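Local coordinates for protein tryptophan--tRNA ligase (Mycoplasma pneumoniae, PDB 2YY5) that probably catalyses the ATP-dependent attachment of L-tryptophan to tRNA(Trp), working as a homodimeric class I aminoacyl-tRNA synthetase, at residues 15-20 against 203-208; 104-109 against 131-136; 151-156 against 182-187. The protein carries 1 engineered substitution. One frame throughout, in Å; residues are numbered along the deposited sequence.

Contact 1: residues 15-20 against 203-208; sequences GKQHLG and MSKSSK. With WSA (5'-O-[(L-tryptophylamino)sulfonyl]adenosine), chain J; SO4 (sulfate ion), chain H.
Lys16 meets Lys205 along the aliphatic parts of the two chains: Lys16 CB lies 3.6 Å from Lys205 CB, and the backbone O of Lys16 faces CG of Lys205. Their ammonium groups part company, since the Lys16 chain bends at its second torsion and runs off past the Lys205 carbonyl, whereas Lys205 heads for the ligand.

Gln17 runs beside Lys205 in the same direction. Lys205 NZ donates to a water that lies within reach of both Gln17 OE1 and O1S of the bound tryptophanyl-sulfamoyl adenosine (WSA). Gln17 NE2 makes a weak hydrogen bond to the carbonyl of Gln12.

With His18 the contact shows its class I character, for residues 15-20 fall in the predicted HIGH region and 203-206 in the predicted KMSKS region, the two signature motifs of these enzymes. The imidazole works through three parts. His18 ND1 accepts a weak bond from Gly20 N (2.7 Å) and so caps helix 19-26; chi1 of 60° folds the ring back over its own backbone for this. His18 NE2 points nearly straight at sulfate O3 (3.0 Å, 168°), and the same oxygen accepts a second hydrogen bond, from Lys205 N, at 2.8 Å. Over one face lies Met203 CG, a CH-pi contact 4.1 Å from the centroid of the His18 ring. Lys205 NZ also grips sulfate O4 (2.6 Å), so ring, backbone and ammonium converge on an anion that may mimic a phosphate of ATP.

Leu19 rests its CB against Met203 SD, at 4.1 Å. Gly20, in the first turn of the helix, sets its carbonyl O beside N3 of the WSA adenine without a hydrogen bond, while Met203 O accepts one from WSA N6 (3.2 Å).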
loop_
_atom_site.group_PDB
_atom_site.type_symbol
_atom_site.label_atom_id
_atom_site.label_comp_id
_atom_site.label_asym_id
_atom_site.label_seq_id
_atom_site.Cartn_x
_atom_site.Cartn_y
_atom_site.Cartn_z
ATOM N N GLY B 15 -24.020 -2.226 4.039
ATOM C CA GLY B 15 -25.454 -2.274 4.250
ATOM C C GLY B 15 -25.746 -3.369 5.248
ATOM O O GLY B 15 -26.887 -3.588 5.640
ATOM N N LYS B 16 -24.689 -4.057 5.662
ATOM C CA LYS B 16 -24.793 -5.152 6.614
ATOM C C LYS B 16 -24.422 -4.733 8.026
ATOM O O LYS B 16 -24.184 -5.587 8.883
ATOM C CB LYS B 16 -23.893 -6.314 6.191
ATOM C CG LYS B 16 -24.640 -7.579 5.801
ATOM C CD LYS B 16 -24.840 -7.714 4.294
ATOM C CE LYS B 16 -25.400 -9.098 3.968
ATOM N NZ LYS B 16 -25.284 -9.474 2.538
ATOM N N GLN B 17 -24.355 -3.426 8.267
ATOM C CA GLN B 17 -24.046 -2.917 9.599
ATOM C C GLN B 17 -25.046 -3.590 10.553
ATOM O O GLN B 17 -26.263 -3.521 10.332
ATOM C CB GLN B 17 -24.225 -1.399 9.620
ATOM C CG GLN B 17 -23.138 -0.635 10.349
ATOM C CD GLN B 17 -21.774 -0.785 9.703
ATOM O OE1 GLN B 17 -20.865 -1.362 10.296
ATOM N NE2 GLN B 17 -21.627 -0.273 8.483
ATOM N N HIS B 18 -24.540 -4.244 11.600
ATOM C CA HIS B 18 -25.396 -4.958 12.553
ATOM C C HIS B 18 -25.191 -4.587 14.027
ATOM O O HIS B 18 -24.304 -3.799 14.364
ATOM C CB HIS B 18 -25.190 -6.462 12.382
ATOM C CG HIS B 18 -23.777 -6.907 12.611
ATOM N ND1 HIS B 18 -23.146 -6.793 13.831
ATOM C CD2 HIS B 18 -22.871 -7.466 11.773
ATOM C CE1 HIS B 18 -21.915 -7.262 13.738
ATOM N NE2 HIS B 18 -21.722 -7.678 12.498
ATOM N N LEU B 19 -26.023 -5.177 14.891
ATOM C CA LEU B 19 -25.993 -4.959 16.340
ATOM C C LEU B 19 -24.638 -5.264 16.986
ATOM O O LEU B 19 -24.302 -4.703 18.026
ATOM C CB LEU B 19 -27.051 -5.825 17.021
ATOM C CG LEU B 19 -28.274 -5.187 17.677
ATOM C CD1 LEU B 19 -28.997 -6.257 18.476
ATOM C CD2 LEU B 19 -27.867 -4.056 18.597
ATOM N N GLY B 20 -23.879 -6.177 16.386
ATOM C CA GLY B 20 -22.573 -6.501 16.926
ATOM C C GLY B 20 -21.712 -5.258 16.837
ATOM O O GLY B 20 -20.962 -4.946 17.756
ATOM N N MET B 203 -21.786 -12.476 15.665
ATOM C CA MET B 203 -22.649 -11.878 14.655
ATOM C C MET B 203 -21.735 -11.272 13.598
ATOM O O MET B 203 -20.899 -10.422 13.910
ATOM C CB MET B 203 -23.531 -10.791 15.273
ATOM C CG MET B 203 -24.737 -10.449 14.411
ATOM S SD MET B 203 -25.966 -9.397 15.221
ATOM C CE MET B 203 -26.744 -10.565 16.296
ATOM N N SER B 204 -21.881 -11.712 12.352
ATOM C CA SER B 204 -21.025 -11.205 11.281
ATOM C C SER B 204 -21.754 -10.745 10.034
ATOM O O SER B 204 -22.780 -11.318 9.645
ATOM C CB SER B 204 -19.992 -12.262 10.870
ATOM O OG SER B 204 -19.013 -12.452 11.875
ATOM N N LYS B 205 -21.211 -9.705 9.410
ATOM C CA LYS B 205 -21.781 -9.189 8.181
ATOM C C LYS B 205 -21.684 -10.282 7.115
ATOM O O LYS B 205 -22.512 -10.354 6.211
ATOM C CB LYS B 205 -21.008 -7.959 7.696
ATOM C CG LYS B 205 -20.907 -6.815 8.691
ATOM C CD LYS B 205 -20.575 -5.509 7.962
ATOM C CE LYS B 205 -20.216 -4.373 8.915
ATOM N NZ LYS B 205 -18.790 -4.442 9.339
ATOM N N SER B 206 -20.677 -11.142 7.241
ATOM C CA SER B 206 -20.450 -12.207 6.267
ATOM C C SER B 206 -21.312 -13.462 6.396
ATOM O O SER B 206 -21.347 -14.274 5.475
ATOM C CB SER B 206 -18.969 -12.620 6.269
ATOM O OG SER B 206 -18.586 -13.231 7.494
ATOM N N SER B 207 -22.001 -13.638 7.520
ATOM C CA SER B 207 -22.832 -14.829 7.690
ATOM C C SER B 207 -23.835 -15.012 6.557
ATOM O O SER B 207 -24.589 -14.100 6.214
ATOM C CB SER B 207 -23.579 -14.786 9.020
ATOM O OG SER B 207 -22.671 -14.870 10.098
ATOM N N LYS B 208 -23.828 -16.210 5.990
ATOM C CA LYS B 208 -24.713 -16.591 4.897
ATOM C C LYS B 208 -26.169 -16.453 5.339
ATOM O O LYS B 208 -26.982 -15.788 4.687
ATOM C CB LYS B 208 -24.412 -18.042 4.502
ATOM C CG LYS B 208 -24.635 -19.056 5.642
ATOM C CD LYS B 208 -23.626 -20.204 5.632
ATOM C CE LYS B 208 -22.433 -19.883 6.516
ATOM N NZ LYS B 208 -21.825 -18.575 6.154
HETATM C CD2 WSA J . -10.051 -0.357 12.323
HETATM C CE3 WSA J . -10.618 -0.369 13.593
HETATM C CZ3 WSA J . -9.948 0.236 14.648
HETATM C CH2 WSA J . -8.716 0.849 14.432
HETATM C CZ2 WSA J . -8.152 0.857 13.163
HETATM C CE2 WSA J . -8.823 0.252 12.107
HETATM N N11 WSA J . -8.539 0.129 10.812
HETATM C CD1 WSA J . -9.525 -0.523 10.203
HETATM C CG WSA J . -10.470 -0.837 11.088
HETATM C CB WSA J . -11.774 -1.572 10.787
HETATM C CA WSA J . -11.856 -2.904 11.538
HETATM N NH3 WSA J . -10.717 -3.763 11.188
HETATM C C WSA J . -13.164 -3.604 11.159
HETATM O O WSA J . -13.265 -4.181 10.081
HETATM N NS WSA J . -14.158 -3.549 12.038
HETATM S S WSA J . -15.583 -3.839 11.298
HETATM O O1S WSA J . -15.827 -2.814 10.231
HETATM O O2S WSA J . -15.566 -5.197 10.660
HETATM O "O5'" WSA J . -16.584 -3.758 12.319
HETATM C "C5'" WSA J . -16.633 -2.581 13.132
HETATM C "C4'" WSA J . -16.485 -2.843 14.635
HETATM O "O4'" WSA J . -17.499 -3.767 15.070
HETATM C "C3'" WSA J . -15.139 -3.453 15.030
HETATM O "O3'" WSA J . -14.701 -2.891 16.271
HETATM C "C2'" WSA J . -15.508 -4.922 15.232
HETATM O "O2'" WSA J . -14.592 -5.527 16.150
HETATM C "C1'" WSA J . -16.857 -4.729 15.920
HETATM N N9 WSA J . -17.624 -5.999 15.902
HETATM C C8 WSA J . -17.871 -6.723 14.813
HETATM N N7 WSA J . -18.632 -7.767 15.133
HETATM C C5 WSA J . -18.872 -7.706 16.441
HETATM C C4 WSA J . -18.220 -6.582 16.931
HETATM N N3 WSA J . -18.307 -6.297 18.242
HETATM C C2 WSA J . -19.005 -7.071 19.056
HETATM N N1 WSA J . -19.638 -8.144 18.618
HETATM C C6 WSA J . -19.595 -8.491 17.323
HETATM N N6 WSA J . -20.248 -9.565 16.882
HETATM S S SO4 H . -18.211 -7.657 10.797
HETATM O O1 SO4 H . -17.031 -7.950 11.621
HETATM O O2 SO4 H . -17.831 -7.678 9.366
HETATM O O3 SO4 H . -19.253 -8.668 11.069
HETATM O O4 SO4 H . -18.718 -6.321 11.127
HETATM O O HOH W 1 -18.200 -2.217 10.510
#

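Contact 2: residues 104-109 against 131-136; sequences ELQRMT and GLLTYP. With SO4 (sulfate ion), chain I.
Leu105 overlaps Leu133 with its CB and Pro136 with its CD2, and these two overlaps carry most of the contact. They join the end of the short helix 102-106 to the first turns of helix 131-144, a helix-to-helix packing within the class I catalytic domain that lies against the dimer interface: Thr130, Leu102 and Met97 of the second subunit pack on Leu105, Leu133 and Thr134 respectively.

Leu133 gets to its partner through its side-chain rotation. Its CB does not aim at the opposing helix, but with CG anti to the backbone N (chi1 -150°) the CD2 methyl swings across to Leu105 CB and the neighbouring backbone, though the exact spacing there is doubtful. Leu133 CD2 also lies 4.3 Å from Gln106 CG. Leu133 touches Phe111 of helix 109-115 as well.

Leu105 CD2 reaches Pro136 CG at 3.7 Å, the two side chains meeting at a slant, and Met108 CG touches that same Pro136 carbon more loosely at 4.4 Å. Pro136 CG is thus approached by two residues of 104-109, while Leu163 and Gln159 of helix 158-175 press on Leu105 and Met108. As a proline, Pro136 has no N-H to give back to the preceding turn, and helix 131-144 kinks here; one residue earlier the regular bond is kept, Tyr135 N to Gly131 O at 3.0 Å.

Met108 itself stands at the N-cap of helix 109-115. Pro136 CD sits over the rim of one face of the Tyr135 ring, whose hydroxyl binds a second sulfate: Tyr135 OH donates to its O1, at 2.6 Å.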
loop_
_atom_site.group_PDB
_atom_site.type_symbol
_atom_site.label_atom_id
_atom_site.label_comp_id
_atom_site.label_asym_id
_atom_site.label_seq_id
_atom_site.Cartn_x
_atom_site.Cartn_y
_atom_site.Cartn_z
ATOM N N GLU B 104 4.071 -13.449 9.539
ATOM C CA GLU B 104 3.161 -12.935 10.558
ATOM C C GLU B 104 1.790 -12.580 9.995
ATOM O O GLU B 104 0.781 -12.686 10.698
ATOM C CB GLU B 104 3.771 -11.718 11.271
ATOM C CG GLU B 104 4.154 -10.553 10.374
ATOM C CD GLU B 104 4.897 -9.457 11.134
ATOM O OE1 GLU B 104 5.420 -8.525 10.485
ATOM O OE2 GLU B 104 4.957 -9.524 12.383
ATOM N N LEU B 105 1.746 -12.170 8.730
ATOM C CA LEU B 105 0.475 -11.810 8.118
ATOM C C LEU B 105 -0.333 -13.047 7.747
ATOM O O LEU B 105 -1.564 -13.027 7.785
ATOM C CB LEU B 105 0.710 -10.926 6.886
ATOM C CG LEU B 105 1.262 -9.522 7.186
ATOM C CD1 LEU B 105 1.681 -8.840 5.893
ATOM C CD2 LEU B 105 0.209 -8.693 7.931
ATOM N N GLN B 106 0.362 -14.133 7.416
ATOM C CA GLN B 106 -0.297 -15.383 7.035
ATOM C C GLN B 106 -0.890 -16.176 8.192
ATOM O O GLN B 106 -1.806 -16.971 7.998
ATOM C CB GLN B 106 0.676 -16.256 6.257
ATOM C CG GLN B 106 0.980 -15.700 4.890
ATOM C CD GLN B 106 2.005 -16.514 4.142
ATOM O OE1 GLN B 106 2.101 -16.428 2.915
ATOM N NE2 GLN B 106 2.792 -17.303 4.874
ATOM N N ARG B 107 -0.362 -15.966 9.394
ATOM C CA ARG B 107 -0.870 -16.665 10.569
ATOM C C ARG B 107 -2.092 -15.957 11.158
ATOM O O ARG B 107 -2.735 -16.489 12.065
ATOM C CB ARG B 107 0.216 -16.792 11.651
ATOM C CG ARG B 107 1.247 -17.893 11.417
ATOM C CD ARG B 107 2.281 -17.466 10.398
ATOM N NE ARG B 107 3.366 -18.428 10.210
ATOM C CZ ARG B 107 3.299 -19.504 9.429
ATOM N NH1 ARG B 107 4.346 -20.315 9.327
ATOM N NH2 ARG B 107 2.193 -19.773 8.745
ATOM N N MET B 108 -2.411 -14.763 10.654
ATOM C CA MET B 108 -3.572 -14.024 11.158
ATOM C C MET B 108 -4.815 -14.897 10.996
ATOM O O MET B 108 -5.090 -15.415 9.914
ATOM C CB MET B 108 -3.754 -12.706 10.400
ATOM C CG MET B 108 -2.660 -11.669 10.629
ATOM S SD MET B 108 -2.721 -10.854 12.245
ATOM C CE MET B 108 -1.444 -11.755 13.130
ATOM N N THR B 109 -5.562 -15.065 12.079
ATOM C CA THR B 109 -6.757 -15.896 12.042
ATOM C C THR B 109 -7.787 -15.360 11.065
ATOM O O THR B 109 -8.448 -16.125 10.368
ATOM C CB THR B 109 -7.404 -16.021 13.447
ATOM O OG1 THR B 109 -7.825 -14.730 13.904
ATOM C CG2 THR B 109 -6.405 -16.603 14.440
ATOM N N GLY B 131 -5.138 -7.648 -1.073
ATOM C CA GLY B 131 -5.580 -6.800 0.018
ATOM C C GLY B 131 -6.027 -7.574 1.239
ATOM O O GLY B 131 -6.026 -7.047 2.349
ATOM N N LEU B 132 -6.411 -8.827 1.040
ATOM C CA LEU B 132 -6.862 -9.656 2.147
ATOM C C LEU B 132 -5.715 -10.062 3.056
ATOM O O LEU B 132 -5.907 -10.276 4.247
ATOM C CB LEU B 132 -7.575 -10.899 1.615
ATOM C CG LEU B 132 -9.101 -10.867 1.729
ATOM C CD1 LEU B 132 -9.621 -9.488 1.385
ATOM C CD2 LEU B 132 -9.702 -11.919 0.816
ATOM N N LEU B 133 -4.519 -10.153 2.491
ATOM C CA LEU B 133 -3.342 -10.533 3.258
ATOM C C LEU B 133 -2.723 -9.321 3.959
ATOM O O LEU B 133 -2.277 -9.405 5.109
ATOM C CB LEU B 133 -2.294 -11.127 2.318
ATOM C CG LEU B 133 -1.302 -12.190 2.808
ATOM C CD1 LEU B 133 -0.130 -12.211 1.843
ATOM C CD2 LEU B 133 -0.813 -11.905 4.208
ATOM N N THR B 134 -2.720 -8.192 3.257
ATOM C CA THR B 134 -2.088 -6.979 3.750
ATOM C C THR B 134 -2.861 -5.981 4.588
ATOM O O THR B 134 -2.240 -5.188 5.294
ATOM C CB THR B 134 -1.470 -6.181 2.587
ATOM O OG1 THR B 134 -2.515 -5.720 1.719
ATOM C CG2 THR B 134 -0.495 -7.050 1.796
ATOM N N TYR B 135 -4.189 -6.000 4.538
ATOM C CA TYR B 135 -4.929 -5.001 5.302
ATOM C C TYR B 135 -4.568 -4.880 6.792
ATOM O O TYR B 135 -4.693 -3.798 7.377
ATOM C CB TYR B 135 -6.453 -5.163 5.115
ATOM C CG TYR B 135 -7.128 -6.275 5.879
ATOM C CD1 TYR B 135 -7.238 -7.558 5.340
ATOM C CD2 TYR B 135 -7.697 -6.033 7.130
ATOM C CE1 TYR B 135 -7.900 -8.578 6.030
ATOM C CE2 TYR B 135 -8.357 -7.038 7.825
ATOM C CZ TYR B 135 -8.457 -8.308 7.270
ATOM O OH TYR B 135 -9.106 -9.298 7.963
ATOM N N PRO B 136 -4.117 -5.973 7.429
ATOM C CA PRO B 136 -3.796 -5.744 8.842
ATOM C C PRO B 136 -2.605 -4.803 9.075
ATOM O O PRO B 136 -2.377 -4.349 10.192
ATOM C CB PRO B 136 -3.584 -7.159 9.403
ATOM C CG PRO B 136 -3.433 -8.038 8.194
ATOM C CD PRO B 136 -4.310 -7.406 7.157
HETATM S S SO4 I . -11.492 -7.545 9.954
HETATM O O1 SO4 I . -10.487 -8.606 10.072
HETATM O O2 SO4 I . -11.335 -6.606 11.077
HETATM O O3 SO4 I . -11.292 -6.821 8.680
HETATM O O4 SO4 I . -12.834 -8.154 9.978
#

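Contact 3: residues 151-156 against 182-187. With WSA (5'-O-[(L-tryptophylamino)sulfonyl]adenosine), chain J.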
loop_
_atom_site.group_PDB
_atom_site.type_symbol
_atom_site.label_atom_id
_atom_site.label_comp_id
_atom_site.label_asym_id
_atom_site.label_seq_id
_atom_site.Cartn_x
_atom_site.Cartn_y
_atom_site.Cartn_z
ATOM N N VAL B 151 -7.588 2.095 21.542
ATOM C CA VAL B 151 -8.228 1.784 20.284
ATOM C C VAL B 151 -9.438 0.946 20.645
ATOM O O VAL B 151 -9.328 -0.260 20.857
ATOM C CB VAL B 151 -7.283 0.976 19.359
ATOM C CG1 VAL B 151 -7.987 0.616 18.065
ATOM C CG2 VAL B 151 -6.042 1.787 19.059
ATOM N N PRO B 152 -10.611 1.586 20.760
ATOM C CA PRO B 152 -11.825 0.841 21.111
ATOM C C PRO B 152 -12.365 -0.017 19.971
ATOM O O PRO B 152 -12.777 0.502 18.921
ATOM C CB PRO B 152 -12.787 1.939 21.562
ATOM C CG PRO B 152 -12.324 3.146 20.824
ATOM C CD PRO B 152 -10.826 3.041 20.877
ATOM N N VAL B 153 -12.361 -1.332 20.191
ATOM C CA VAL B 153 -12.815 -2.279 19.180
ATOM C C VAL B 153 -13.443 -3.532 19.770
ATOM O O VAL B 153 -13.417 -3.746 20.981
ATOM C CB VAL B 153 -11.641 -2.743 18.305
ATOM C CG1 VAL B 153 -11.222 -1.654 17.355
ATOM C CG2 VAL B 153 -10.477 -3.123 19.202
ATOM N N GLY B 154 -13.988 -4.365 18.888
ATOM C CA GLY B 154 -14.599 -5.609 19.310
ATOM C C GLY B 154 -13.523 -6.651 19.555
ATOM O O GLY B 154 -12.371 -6.484 19.141
ATOM N N ASN B 155 -13.903 -7.729 20.230
ATOM C CA ASN B 155 -12.982 -8.802 20.551
ATOM C C ASN B 155 -12.214 -9.294 19.335
ATOM O O ASN B 155 -11.000 -9.442 19.386
ATOM C CB ASN B 155 -13.740 -9.972 21.161
ATOM C CG ASN B 155 -12.823 -11.089 21.595
ATOM O OD1 ASN B 155 -12.071 -10.949 22.555
ATOM N ND2 ASN B 155 -12.868 -12.202 20.879
ATOM N N ASP B 156 -12.936 -9.537 18.247
ATOM C CA ASP B 156 -12.365 -10.032 16.995
ATOM C C ASP B 156 -11.182 -9.230 16.463
ATOM O O ASP B 156 -10.458 -9.698 15.588
ATOM C CB ASP B 156 -13.450 -10.069 15.924
ATOM C CG ASP B 156 -14.078 -8.716 15.707
ATOM O OD1 ASP B 156 -14.661 -8.180 16.674
ATOM O OD2 ASP B 156 -13.974 -8.188 14.580
ATOM N N PRO B 182 -0.210 1.638 21.121
ATOM C CA PRO B 182 -1.660 1.742 21.295
ATOM C C PRO B 182 -2.185 0.602 22.155
ATOM O O PRO B 182 -1.732 -0.530 22.032
ATOM C CB PRO B 182 -2.179 1.666 19.867
ATOM C CG PRO B 182 -1.202 0.720 19.222
ATOM C CD PRO B 182 0.134 1.230 19.747
ATOM N N GLN B 183 -3.139 0.901 23.026
ATOM C CA GLN B 183 -3.724 -0.123 23.877
ATOM C C GLN B 183 -5.071 -0.644 23.371
ATOM O O GLN B 183 -5.968 0.137 23.058
ATOM C CB GLN B 183 -3.910 0.404 25.298
ATOM C CG GLN B 183 -4.768 -0.517 26.145
ATOM C CD GLN B 183 -4.821 -0.103 27.599
ATOM O OE1 GLN B 183 -5.171 1.037 27.925
ATOM N NE2 GLN B 183 -4.480 -1.034 28.489
ATOM N N PHE B 184 -5.209 -1.966 23.306
ATOM C CA PHE B 184 -6.454 -2.589 22.870
ATOM C C PHE B 184 -7.514 -2.409 23.965
ATOM O O PHE B 184 -7.253 -2.686 25.143
ATOM C CB PHE B 184 -6.229 -4.080 22.615
ATOM C CG PHE B 184 -7.502 -4.880 22.488
ATOM C CD1 PHE B 184 -8.181 -4.957 21.272
ATOM C CD2 PHE B 184 -8.036 -5.544 23.589
ATOM C CE1 PHE B 184 -9.373 -5.682 21.154
ATOM C CE2 PHE B 184 -9.226 -6.270 23.481
ATOM C CZ PHE B 184 -9.896 -6.338 22.257
ATOM N N VAL B 185 -8.697 -1.937 23.582
ATOM C CA VAL B 185 -9.789 -1.739 24.533
ATOM C C VAL B 185 -11.132 -2.211 23.973
ATOM O O VAL B 185 -11.585 -1.754 22.922
ATOM C CB VAL B 185 -9.904 -0.260 24.957
ATOM C CG1 VAL B 185 -11.205 -0.027 25.705
ATOM C CG2 VAL B 185 -8.738 0.102 25.857
ATOM N N GLN B 186 -11.757 -3.137 24.692
ATOM C CA GLN B 186 -13.044 -3.698 24.291
ATOM C C GLN B 186 -14.055 -3.515 25.415
ATOM O O GLN B 186 -13.686 -3.354 26.576
ATOM C CB GLN B 186 -12.900 -5.190 23.981
ATOM C CG GLN B 186 -12.667 -6.046 25.210
ATOM C CD GLN B 186 -12.558 -7.535 24.907
ATOM O OE1 GLN B 186 -12.321 -8.341 25.805
ATOM N NE2 GLN B 186 -12.731 -7.907 23.644
ATOM N N ASN B 187 -15.333 -3.541 25.061
ATOM C CA ASN B 187 -16.402 -3.384 26.033
ATOM C C ASN B 187 -16.438 -4.646 26.883
ATOM O O ASN B 187 -16.525 -5.753 26.349
ATOM C CB ASN B 187 -17.725 -3.176 25.299
ATOM C CG ASN B 187 -18.895 -2.990 26.241
ATOM O OD1 ASN B 187 -19.349 -3.940 26.887
ATOM N ND2 ASN B 187 -19.391 -1.762 26.324
HETATM C CD2 WSA J . -10.051 -0.357 12.323
HETATM C CE3 WSA J . -10.618 -0.369 13.593
HETATM C CZ3 WSA J . -9.948 0.236 14.648
HETATM C CH2 WSA J . -8.716 0.849 14.432
HETATM C CZ2 WSA J . -8.152 0.857 13.163
HETATM C CE2 WSA J . -8.823 0.252 12.107
HETATM N N11 WSA J . -8.539 0.129 10.812
HETATM C CD1 WSA J . -9.525 -0.523 10.203
HETATM C CG WSA J . -10.470 -0.837 11.088
HETATM C CB WSA J . -11.774 -1.572 10.787
HETATM C CA WSA J . -11.856 -2.904 11.538
HETATM N NH3 WSA J . -10.717 -3.763 11.188
HETATM C C WSA J . -13.164 -3.604 11.159
HETATM O O WSA J . -13.265 -4.181 10.081
HETATM N NS WSA J . -14.158 -3.549 12.038
HETATM S S WSA J . -15.583 -3.839 11.298
HETATM O O1S WSA J . -15.827 -2.814 10.231
HETATM O O2S WSA J . -15.566 -5.197 10.660
HETATM O "O5'" WSA J . -16.584 -3.758 12.319
HETATM C "C5'" WSA J . -16.633 -2.581 13.132
HETATM C "C4'" WSA J . -16.485 -2.843 14.635
HETATM O "O4'" WSA J . -17.499 -3.767 15.070
HETATM C "C3'" WSA J . -15.139 -3.453 15.030
HETATM O "O3'" WSA J . -14.701 -2.891 16.271
HETATM C "C2'" WSA J . -15.508 -4.922 15.232
HETATM O "O2'" WSA J . -14.592 -5.527 16.150
HETATM C "C1'" WSA J . -16.857 -4.729 15.920
HETATM N N9 WSA J . -17.624 -5.999 15.902
HETATM C C8 WSA J . -17.871 -6.723 14.813
HETATM N N7 WSA J . -18.632 -7.767 15.133
HETATM C C5 WSA J . -18.872 -7.706 16.441
HETATM C C4 WSA J . -18.220 -6.582 16.931
HETATM N N3 WSA J . -18.307 -6.297 18.242
HETATM C C2 WSA J . -19.005 -7.071 19.056
HETATM N N1 WSA J . -19.638 -8.144 18.618
HETATM C C6 WSA J . -19.595 -8.491 17.323
HETATM N N6 WSA J . -20.248 -9.565 16.882
HETATM O O HOH W 2 -15.853 -4.319 22.417
#
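A beta-alpha-beta unit is closed here, strand 150-152 running parallel to strand 183-185, with helix 158-175 as the connection between them. Val151 pairs with Phe184 and Pro152 with Val185. Val151 N donates to Gln183 O (3.0 Å), Val185 N returns a bond to Val151 O (3.3 Å), and Val153 N donates to Val185 O at 2.9 Å.

Past the strand, the Val153 CG2 methyl lies 3.4 Å from CE1 of Phe184, whose ring has Gly154 O at its edge. Asn155 and Gln186 run side by side, their amide planes 33° apart. Gln186 NE2 gives a nearly straight bond to an in-plane lone pair of Asn155 OD1 (3.3 Å, 166°). A water joins Val153 O to Asn187 N.

The strand end and the turn after it line the ligand pocket: Val151 CG1 and Val153 CG1 press on the indole of WSA, Gly154 N donates to the ribose O3' (3.1 Å) and more weakly to O2', and Asp156 OD1 accepts from O2' (2.7 Å). Backbone pairing and the amide bond probably help hold a loop that engages both ribose hydroxyls, consistent with the predicted ATP-binding role of residues 154-156.

In the fold
Along the chain, contact 1 brackets the other two: residues 15-20 come first, contact 2 and then contact 3 follow in series, and residues 203-208 come last. The centres stand 18 to 21 Å apart and no two contacts touch. Contacts 1 and 3 flank the active site and both bind WSA, from the adenine and sulfonyl side and from the ribose and indole side, while contact 2 lies farther off, its Pro136 side chain about 8 Å from WSA. Helix 131-144 leads from contact 2 into strand 150-152 of contact 3, and helix 158-175 packs on both. The class I catalytic domain thus links its signature motifs, substrate pocket and dimer interface.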